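Cytochrome c-550-like protein (Thermosynechococcus elongatus, PDB 4LJI) is probably a low-potential electron-transfer cytochrome c that carries one covalently bound heme c and can partially replace cytochrome c-550 of photosystem II. Local coordinates at residues Y7-P21 / A119-W131. Sequence-based numbering, arbitrary orientation.
Sequences YVIQYLKVTDTVELP and AFILRAAAVAPGW
R123 reaches from the last helix, 111-127, to the backbone carbonyls of L12 and K13, in the turn after helix 6-10. CB passes L20 CD2. CG stands anti to the backbone N (chi1 -179°) and meets L12 CB at 4.0 Å; a bend at chi2 (58°) then swings the chain so that NE arrives 2.8 Å from L12 O, in the carbonyl plane, with V14 CG2 beside it. At the tip NH2 makes a weak second bond to the same oxygen and another, 3.2 Å, to K13 O, which it approaches from above that carbonyl's plane. NH1 lies against V18 CG2. The guanidinium is thus sandwiched, V18 CG2 near the rim of one face and V127 CG1 near the rim of the other, while two successive carbonyls meet its edge where the chain leaves the helix. A leucine in place of R123 would probably leave L12 O and K13 O without these donors and the turn freer to shift.

Beside these bonds the packing is apolar. L12 splits its methyls: CD1 touches F120 CD1 at 3.7 Å, and CD2 settles on A124 CA at 3.5 Å. Y7 crosses F120 at about a right angle, CE2 coming to the edge of that ring 3.6 Å from CE1, and its OH touches A128 CB. Farther along, L20 CD1 rests on A119 CB.

Strand 17-21, paired antiparallel with 28-32, runs across the 119-127 part of the last helix at 99°, their axes 9.4 Å apart. Helix 33-46 meets both segments, L36 touching V14 and V18, and K40 touching F120 and forming a cation-pi contact with Y7. In this cytochrome c fold the N-terminal section thus packs on the C-terminal helix, whose I121, its CB pointing away from segment 7-21, touches the heme.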
loop_
_atom_site.group_PDB
_atom_site.type_symbol
_atom_site.label_atom_id
_atom_site.label_comp_id
_atom_site.label_asym_id
_atom_site.label_seq_id
_atom_site.Cartn_x
_atom_site.Cartn_y
_atom_site.Cartn_z
ATOM N N TYR A 7 -10.230 -3.004 15.323
ATOM C CA TYR A 7 -9.768 -4.219 14.652
ATOM C C TYR A 7 -8.944 -5.101 15.580
ATOM O O TYR A 7 -9.058 -6.317 15.553
ATOM C CB TYR A 7 -9.004 -3.897 13.367
ATOM C CG TYR A 7 -8.467 -5.123 12.653
ATOM C CD1 TYR A 7 -9.258 -5.827 11.757
ATOM C CD2 TYR A 7 -7.179 -5.598 12.906
ATOM C CE1 TYR A 7 -8.784 -6.953 11.117
ATOM C CE2 TYR A 7 -6.688 -6.710 12.252
ATOM C CZ TYR A 7 -7.502 -7.385 11.359
ATOM O OH TYR A 7 -7.034 -8.497 10.708
ATOM N N VAL A 8 -8.121 -4.470 16.406
ATOM C CA VAL A 8 -7.302 -5.199 17.369
ATOM C C VAL A 8 -8.114 -5.858 18.506
ATOM O O VAL A 8 -7.838 -6.997 18.924
ATOM C CB VAL A 8 -6.227 -4.263 17.956
ATOM C CG1 VAL A 8 -5.554 -4.948 19.175
ATOM C CG2 VAL A 8 -5.249 -3.811 16.858
ATOM N N ILE A 9 -9.102 -5.139 19.029
ATOM C CA ILE A 9 -9.962 -5.697 20.072
ATOM C C ILE A 9 -10.807 -6.856 19.537
ATOM O O ILE A 9 -10.805 -7.945 20.109
ATOM C CB ILE A 9 -10.905 -4.632 20.657
ATOM C CG1 ILE A 9 -10.100 -3.462 21.209
ATOM C CG2 ILE A 9 -11.779 -5.226 21.748
ATOM C CD1 ILE A 9 -9.119 -3.878 22.245
ATOM N N GLN A 10 -11.511 -6.611 18.431
ATOM C CA GLN A 10 -12.525 -7.534 17.913
ATOM C C GLN A 10 -11.978 -8.641 17.006
ATOM O O GLN A 10 -12.468 -9.774 17.026
ATOM C CB GLN A 10 -13.632 -6.753 17.179
ATOM C CG GLN A 10 -14.732 -7.631 16.556
ATOM C CD GLN A 10 -15.778 -6.823 15.787
ATOM O OE1 GLN A 10 -15.775 -5.588 15.817
ATOM N NE2 GLN A 10 -16.682 -7.523 15.095
ATOM N N TYR A 11 -10.961 -8.330 16.219
ATOM C CA TYR A 11 -10.481 -9.286 15.241
ATOM C C TYR A 11 -9.142 -9.918 15.617
ATOM O O TYR A 11 -8.888 -11.079 15.294
ATOM C CB TYR A 11 -10.487 -8.663 13.842
ATOM C CG TYR A 11 -11.903 -8.407 13.359
ATOM C CD1 TYR A 11 -12.877 -9.383 13.493
ATOM C CD2 TYR A 11 -12.276 -7.186 12.810
ATOM C CE1 TYR A 11 -14.184 -9.166 13.075
ATOM C CE2 TYR A 11 -13.589 -6.956 12.389
ATOM C CZ TYR A 11 -14.534 -7.952 12.525
ATOM O OH TYR A 11 -15.840 -7.744 12.117
ATOM N N LEU A 12 -8.289 -9.175 16.318
ATOM C CA LEU A 12 -7.088 -9.777 16.889
ATOM C C LEU A 12 -7.305 -10.276 18.311
ATOM O O LEU A 12 -6.421 -10.921 18.885
ATOM C CB LEU A 12 -5.934 -8.798 16.888
ATOM C CG LEU A 12 -5.368 -8.320 15.536
ATOM C CD1 LEU A 12 -4.082 -7.544 15.698
ATOM C CD2 LEU A 12 -5.162 -9.453 14.531
ATOM N N LYS A 13 -8.477 -9.971 18.872
ATOM C CA LYS A 13 -8.864 -10.423 20.211
ATOM C C LYS A 13 -7.794 -10.132 21.258
ATOM O O LYS A 13 -7.393 -11.021 22.004
ATOM C CB LYS A 13 -9.219 -11.924 20.213
ATOM C CG LYS A 13 -10.414 -12.279 19.361
ATOM C CD LYS A 13 -10.383 -13.739 18.918
ATOM C CE LYS A 13 -11.243 -13.925 17.667
ATOM N NZ LYS A 13 -10.817 -15.059 16.793
ATOM N N VAL A 14 -7.332 -8.887 21.285
ATOM C CA VAL A 14 -6.338 -8.446 22.260
ATOM C C VAL A 14 -6.827 -7.156 22.918
ATOM O O VAL A 14 -6.913 -6.112 22.268
ATOM C CB VAL A 14 -4.951 -8.203 21.608
ATOM C CG1 VAL A 14 -3.965 -7.636 22.623
ATOM C CG2 VAL A 14 -4.402 -9.482 20.995
ATOM N N THR A 15 -7.174 -7.241 24.206
ATOM C CA THR A 15 -7.698 -6.091 24.940
ATOM C C THR A 15 -6.610 -5.511 25.833
ATOM O O THR A 15 -6.440 -4.296 25.916
ATOM C CB THR A 15 -8.911 -6.473 25.822
ATOM O OG1 THR A 15 -10.032 -6.809 24.990
ATOM C CG2 THR A 15 -9.300 -5.312 26.736
ATOM N N ASP A 16 -5.876 -6.406 26.489
ATOM C CA ASP A 16 -4.783 -6.040 27.383
ATOM C C ASP A 16 -3.431 -6.284 26.718
ATOM O O ASP A 16 -2.817 -5.384 26.139
ATOM C CB ASP A 16 -4.846 -6.876 28.672
ATOM C CG ASP A 16 -6.097 -6.610 29.498
ATOM O OD1 ASP A 16 -7.161 -6.320 28.908
ATOM O OD2 ASP A 16 -6.019 -6.691 30.741
ATOM N N THR A 17 -2.954 -7.514 26.854
ATOM C CA THR A 17 -1.687 -7.914 26.279
ATOM C C THR A 17 -1.835 -9.272 25.633
ATOM O O THR A 17 -2.808 -9.986 25.861
ATOM C CB THR A 17 -0.545 -8.018 27.333
ATOM O OG1 THR A 17 -0.880 -9.027 28.289
ATOM C CG2 THR A 17 -0.321 -6.679 28.023
ATOM N N VAL A 18 -0.828 -9.640 24.860
ATOM C CA VAL A 18 -0.767 -10.940 24.220
ATOM C C VAL A 18 0.705 -11.329 24.274
ATOM O O VAL A 18 1.575 -10.453 24.315
ATOM C CB VAL A 18 -1.255 -10.849 22.727
ATOM C CG1 VAL A 18 -0.292 -10.012 21.885
ATOM C CG2 VAL A 18 -1.412 -12.227 22.114
ATOM N N GLU A 19 0.987 -12.632 24.282
ATOM C CA GLU A 19 2.363 -13.114 24.263
ATOM C C GLU A 19 2.697 -13.715 22.912
ATOM O O GLU A 19 2.001 -14.646 22.466
ATOM C CB GLU A 19 2.551 -14.173 25.355
ATOM C CG GLU A 19 2.321 -13.624 26.734
ATOM C CD GLU A 19 3.432 -12.686 27.134
ATOM O OE1 GLU A 19 4.573 -12.900 26.662
ATOM O OE2 GLU A 19 3.171 -11.748 27.904
ATOM N N LEU A 20 3.738 -13.202 22.245
ATOM C CA LEU A 20 4.072 -13.720 20.909
ATOM C C LEU A 20 5.468 -14.284 20.835
ATOM O O LEU A 20 6.372 -13.800 21.512
ATOM C CB LEU A 20 3.932 -12.629 19.849
ATOM C CG LEU A 20 2.510 -12.079 19.698
ATOM C CD1 LEU A 20 2.553 -10.803 18.876
ATOM C CD2 LEU A 20 1.550 -13.094 19.054
ATOM N N PRO A 21 5.649 -15.350 20.031
ATOM C CA PRO A 21 6.959 -15.995 19.932
ATOM C C PRO A 21 8.005 -15.021 19.458
ATOM O O PRO A 21 7.930 -14.504 18.332
ATOM C CB PRO A 21 6.736 -17.056 18.860
ATOM C CG PRO A 21 5.323 -17.388 18.963
ATOM C CD PRO A 21 4.605 -16.118 19.333
ATOM N N ALA A 119 4.707 -8.077 15.064
ATOM C CA ALA A 119 3.703 -8.571 16.015
ATOM C C ALA A 119 2.284 -8.525 15.418
ATOM O O ALA A 119 1.506 -9.461 15.573
ATOM C CB ALA A 119 3.747 -7.777 17.316
ATOM N N PHE A 120 1.949 -7.437 14.744
ATOM C CA PHE A 120 0.651 -7.342 14.084
ATOM C C PHE A 120 0.446 -8.476 13.079
ATOM O O PHE A 120 -0.579 -9.141 13.110
ATOM C CB PHE A 120 0.452 -5.978 13.422
ATOM C CG PHE A 120 -0.752 -5.933 12.569
ATOM C CD1 PHE A 120 -2.017 -5.787 13.128
ATOM C CD2 PHE A 120 -0.633 -6.077 11.188
ATOM C CE1 PHE A 120 -3.182 -5.754 12.305
ATOM C CE2 PHE A 120 -1.797 -6.059 10.358
ATOM C CZ PHE A 120 -3.066 -5.910 10.938
ATOM N N ILE A 121 1.431 -8.719 12.213
ATOM C CA ILE A 121 1.314 -9.739 11.174
ATOM C C ILE A 121 1.177 -11.092 11.835
ATOM O O ILE A 121 0.355 -11.918 11.420
ATOM C CB ILE A 121 2.550 -9.755 10.246
ATOM C CG1 ILE A 121 2.578 -8.502 9.369
ATOM C CG2 ILE A 121 2.550 -11.024 9.352
ATOM C CD1 ILE A 121 3.897 -8.345 8.649
ATOM N N LEU A 122 1.967 -11.314 12.879
ATOM C CA LEU A 122 2.007 -12.605 13.552
ATOM C C LEU A 122 0.700 -12.913 14.286
ATOM O O LEU A 122 0.182 -14.049 14.230
ATOM C CB LEU A 122 3.226 -12.665 14.472
ATOM C CG LEU A 122 3.725 -14.010 14.950
ATOM C CD1 LEU A 122 3.701 -15.001 13.806
ATOM C CD2 LEU A 122 5.139 -13.794 15.458
ATOM N N ARG A 123 0.169 -11.934 15.006
ATOM C CA ARG A 123 -1.138 -12.114 15.638
ATOM C C ARG A 123 -2.287 -12.252 14.655
ATOM O O ARG A 123 -3.184 -13.056 14.854
ATOM C CB ARG A 123 -1.421 -11.005 16.641
ATOM C CG ARG A 123 -2.755 -11.115 17.384
ATOM C CD ARG A 123 -2.886 -12.419 18.151
ATOM N NE ARG A 123 -4.028 -12.351 19.065
ATOM C CZ ARG A 123 -4.325 -13.282 19.959
ATOM N NH1 ARG A 123 -3.545 -14.354 20.075
ATOM N NH2 ARG A 123 -5.395 -13.125 20.735
ATOM N N ALA A 124 -2.272 -11.463 13.590
ATOM C CA ALA A 124 -3.263 -11.586 12.557
ATOM C C ALA A 124 -3.276 -12.964 11.920
ATOM O O ALA A 124 -4.341 -13.559 11.714
ATOM C CB ALA A 124 -3.011 -10.512 11.485
ATOM N N ALA A 125 -2.093 -13.457 11.565
ATOM C CA ALA A 125 -1.960 -14.796 10.989
ATOM C C ALA A 125 -2.542 -15.860 11.910
ATOM O O ALA A 125 -3.172 -16.832 11.444
ATOM C CB ALA A 125 -0.463 -15.098 10.706
ATOM N N ALA A 126 -2.365 -15.669 13.208
ATOM C CA ALA A 126 -2.878 -16.666 14.140
ATOM C C ALA A 126 -4.424 -16.635 14.309
ATOM O O ALA A 126 -5.077 -17.694 14.390
ATOM C CB ALA A 126 -2.173 -16.540 15.496
ATOM N N VAL A 127 -5.003 -15.446 14.411
ATOM C CA VAL A 127 -6.396 -15.336 14.865
ATOM C C VAL A 127 -7.385 -14.548 14.025
ATOM O O VAL A 127 -8.592 -14.656 14.239
ATOM C CB VAL A 127 -6.494 -14.755 16.295
ATOM C CG1 VAL A 127 -5.580 -15.508 17.266
ATOM C CG2 VAL A 127 -6.193 -13.277 16.298
ATOM N N ALA A 128 -6.892 -13.738 13.105
ATOM C CA ALA A 128 -7.764 -12.869 12.351
ATOM C C ALA A 128 -8.521 -13.683 11.309
ATOM O O ALA A 128 -7.913 -14.374 10.508
ATOM C CB ALA A 128 -6.948 -11.788 11.724
ATOM N N PRO A 129 -9.865 -13.621 11.343
ATOM C CA PRO A 129 -10.710 -14.320 10.364
ATOM C C PRO A 129 -10.352 -13.983 8.920
ATOM O O PRO A 129 -10.266 -12.803 8.574
ATOM C CB PRO A 129 -12.110 -13.798 10.693
ATOM C CG PRO A 129 -12.051 -13.579 12.185
ATOM C CD PRO A 129 -10.663 -13.001 12.416
ATOM N N GLY A 130 -10.096 -15.012 8.115
ATOM C CA GLY A 130 -9.857 -14.857 6.691
ATOM C C GLY A 130 -8.449 -14.465 6.285
ATOM O O GLY A 130 -8.091 -14.525 5.105
ATOM N N TRP A 131 -7.645 -14.061 7.260
ATOM C CA TRP A 131 -6.305 -13.604 6.968
ATOM C C TRP A 131 -5.528 -14.622 6.157
ATOM O O TRP A 131 -5.386 -15.787 6.560
ATOM C CB TRP A 131 -5.559 -13.305 8.260
ATOM C CG TRP A 131 -4.154 -12.826 8.075
ATOM C CD1 TRP A 131 -3.040 -13.599 7.951
ATOM C CD2 TRP A 131 -3.699 -11.462 8.041
ATOM N NE1 TRP A 131 -1.928 -12.810 7.842
ATOM C CE2 TRP A 131 -2.300 -11.495 7.893
ATOM C CE3 TRP A 131 -4.338 -10.226 8.119
ATOM C CZ2 TRP A 131 -1.521 -10.336 7.843
ATOM C CZ3 TRP A 131 -3.566 -9.069 8.051
ATOM C CH2 TRP A 131 -2.172 -9.132 7.905
#